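Local coordinates for 3-hydroxyacyl-CoA dehydrogenase (PDB 1ZEJ), which probably acts as an NAD-dependent dehydrogenase that oxidises the hydroxyl group of hydroxyacyl-CoA or sugar-acid substrates, at residues V260-G265 and K274-R279. Numbering follows the deposited sequence.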
loop_
_atom_site.group_PDB
_atom_site.type_symbol
_atom_site.label_atom_id
_atom_site.label_comp_id
_atom_site.label_asym_id
_atom_site.label_seq_id
_atom_site.Cartn_x
_atom_site.Cartn_y
_atom_site.Cartn_z
ATOM N N VAL A 260 14.052 13.970 -12.725
ATOM C CA VAL A 260 12.613 13.773 -12.883
ATOM C C VAL A 260 12.161 12.296 -12.851
ATOM O O VAL A 260 10.969 12.019 -12.918
ATOM C CB VAL A 260 12.076 14.464 -14.170
ATOM C CG1 VAL A 260 12.218 15.990 -14.057
ATOM C CG2 VAL A 260 12.775 13.936 -15.445
ATOM N N GLY A 261 13.114 11.365 -12.736
ATOM C CA GLY A 261 12.821 9.949 -12.568
ATOM C C GLY A 261 13.549 9.030 -13.519
ATOM O O GLY A 261 14.616 9.357 -14.048
ATOM N N VAL A 262 12.956 7.863 -13.737
ATOM C CA VAL A 262 13.523 6.811 -14.599
ATOM C C VAL A 262 13.902 7.343 -15.984
ATOM O O VAL A 262 14.950 6.982 -16.535
ATOM C CB VAL A 262 12.524 5.614 -14.738
ATOM C CG1 VAL A 262 12.992 4.610 -15.751
ATOM C CG2 VAL A 262 12.325 4.930 -13.391
ATOM N N LYS A 263 13.065 8.220 -16.535
ATOM C CA LYS A 263 13.319 8.795 -17.871
ATOM C C LYS A 263 14.620 9.607 -17.932
ATOM O O LYS A 263 15.303 9.648 -18.971
ATOM C CB LYS A 263 12.116 9.633 -18.342
ATOM C CG LYS A 263 12.095 11.097 -17.856
ATOM C CD LYS A 263 10.719 11.770 -18.087
ATOM C CE LYS A 263 9.856 11.721 -16.847
ATOM N NZ LYS A 263 8.579 12.498 -16.984
ATOM N N ALA A 264 14.993 10.230 -16.812
ATOM C CA ALA A 264 16.247 10.976 -16.725
ATOM C C ALA A 264 17.367 10.149 -16.097
ATOM O O ALA A 264 18.478 10.621 -15.931
ATOM C CB ALA A 264 16.033 12.248 -15.937
ATOM N N GLY A 265 17.072 8.900 -15.760
ATOM C CA GLY A 265 18.050 8.028 -15.165
ATOM C C GLY A 265 18.253 8.325 -13.698
ATOM O O GLY A 265 19.120 7.722 -13.073
ATOM N N LYS A 274 17.383 -0.406 -18.845
ATOM C CA LYS A 274 16.335 -1.419 -18.970
ATOM C C LYS A 274 15.256 -1.305 -17.877
ATOM O O LYS A 274 14.477 -2.213 -17.702
ATOM C CB LYS A 274 16.956 -2.814 -18.904
ATOM N N ALA A 275 15.234 -0.202 -17.144
ATOM C CA ALA A 275 14.353 -0.062 -15.977
ATOM C C ALA A 275 12.878 -0.306 -16.295
ATOM O O ALA A 275 12.199 -1.036 -15.577
ATOM C CB ALA A 275 14.535 1.309 -15.373
ATOM N N TYR A 276 12.375 0.303 -17.371
ATOM C CA TYR A 276 10.959 0.156 -17.729
ATOM C C TYR A 276 10.653 -1.305 -18.075
ATOM O O TYR A 276 9.659 -1.875 -17.629
ATOM C CB TYR A 276 10.586 1.043 -18.928
ATOM C CG TYR A 276 10.601 2.527 -18.646
ATOM C CD1 TYR A 276 9.769 3.088 -17.661
ATOM C CD2 TYR A 276 11.408 3.380 -19.395
ATOM C CE1 TYR A 276 9.784 4.458 -17.416
ATOM C CE2 TYR A 276 11.429 4.735 -19.154
ATOM C CZ TYR A 276 10.622 5.265 -18.178
ATOM O OH TYR A 276 10.671 6.615 -17.973
ATOM N N GLU A 277 11.523 -1.912 -18.865
ATOM C CA GLU A 277 11.338 -3.297 -19.264
ATOM C C GLU A 277 11.354 -4.218 -18.042
ATOM O O GLU A 277 10.517 -5.116 -17.934
ATOM C CB GLU A 277 12.437 -3.710 -20.252
ATOM C CG GLU A 277 12.377 -2.946 -21.556
ATOM N N GLU A 278 12.311 -3.999 -17.129
ATOM C CA GLU A 278 12.384 -4.791 -15.898
ATOM C C GLU A 278 11.168 -4.601 -14.986
ATOM O O GLU A 278 10.683 -5.564 -14.401
ATOM C CB GLU A 278 13.686 -4.534 -15.133
ATOM C CG GLU A 278 14.848 -5.109 -15.915
ATOM C CD GLU A 278 16.223 -4.780 -15.378
ATOM O OE1 GLU A 278 16.336 -4.412 -14.196
ATOM O OE2 GLU A 278 17.194 -4.939 -16.156
ATOM N N ARG A 279 10.688 -3.365 -14.839
ATOM C CA ARG A 279 9.426 -3.132 -14.134
ATOM C C ARG A 279 8.281 -4.037 -14.627
ATOM O O ARG A 279 7.604 -4.681 -13.827
ATOM C CB ARG A 279 9.008 -1.667 -14.257
ATOM C CG ARG A 279 7.567 -1.383 -13.826
ATOM C CD ARG A 279 7.195 0.069 -13.973
ATOM N NE ARG A 279 5.819 0.351 -13.528
ATOM C CZ ARG A 279 4.712 0.156 -14.249
ATOM N NH1 ARG A 279 4.761 -0.349 -15.481
ATOM N NH2 ARG A 279 3.535 0.460 -13.717
#
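Val262 lays its CG1 methyl over one face of the Tyr276 ring, 3.6 Å from the ring centroid and 19° off the normal, a CH-pi contact. The methyl is displaced toward the hydroxyl-bearing end of the ring, where CZ is its nearest ring atom at 3.5 Å. With CG1 anti to the backbone N (chi1 172°), the valine extends this branch toward the helix, and the same methyl also meets Ala275 CB at 3.7 Å. A beta-branched residue suits the spot because it offers a short, stiff methyl to a flat ring, while the small alanine suits a place where Val262 CA and Ala275 CA lie 7.1 Å apart. Tyr276 has its ring carbon CG anti to the carbonyl carbon (chi1 -69°), and the ring passes alongside Val262 in the reverse direction, carrying its hydroxyl to the start of Lys263: OH lies 3.4 Å from Lys263 CB. It is also 3.2 Å from Lys263 N, but the angle is too poor for a hydrogen bond. The contact belongs to the helical C-terminal domain of the 3-hydroxyacyl-CoA dehydrogenase family, where a short 3-10 turn, 262-264, in the loop after helix 249-256 packs on the first turn of the final helix, 275-290. Tyr223 of helix 197-224 touches both Val262 and Tyr276. The long Lys263 chain turns away from the tyrosine, bringing NZ into a salt bridge with Asp227 OD1.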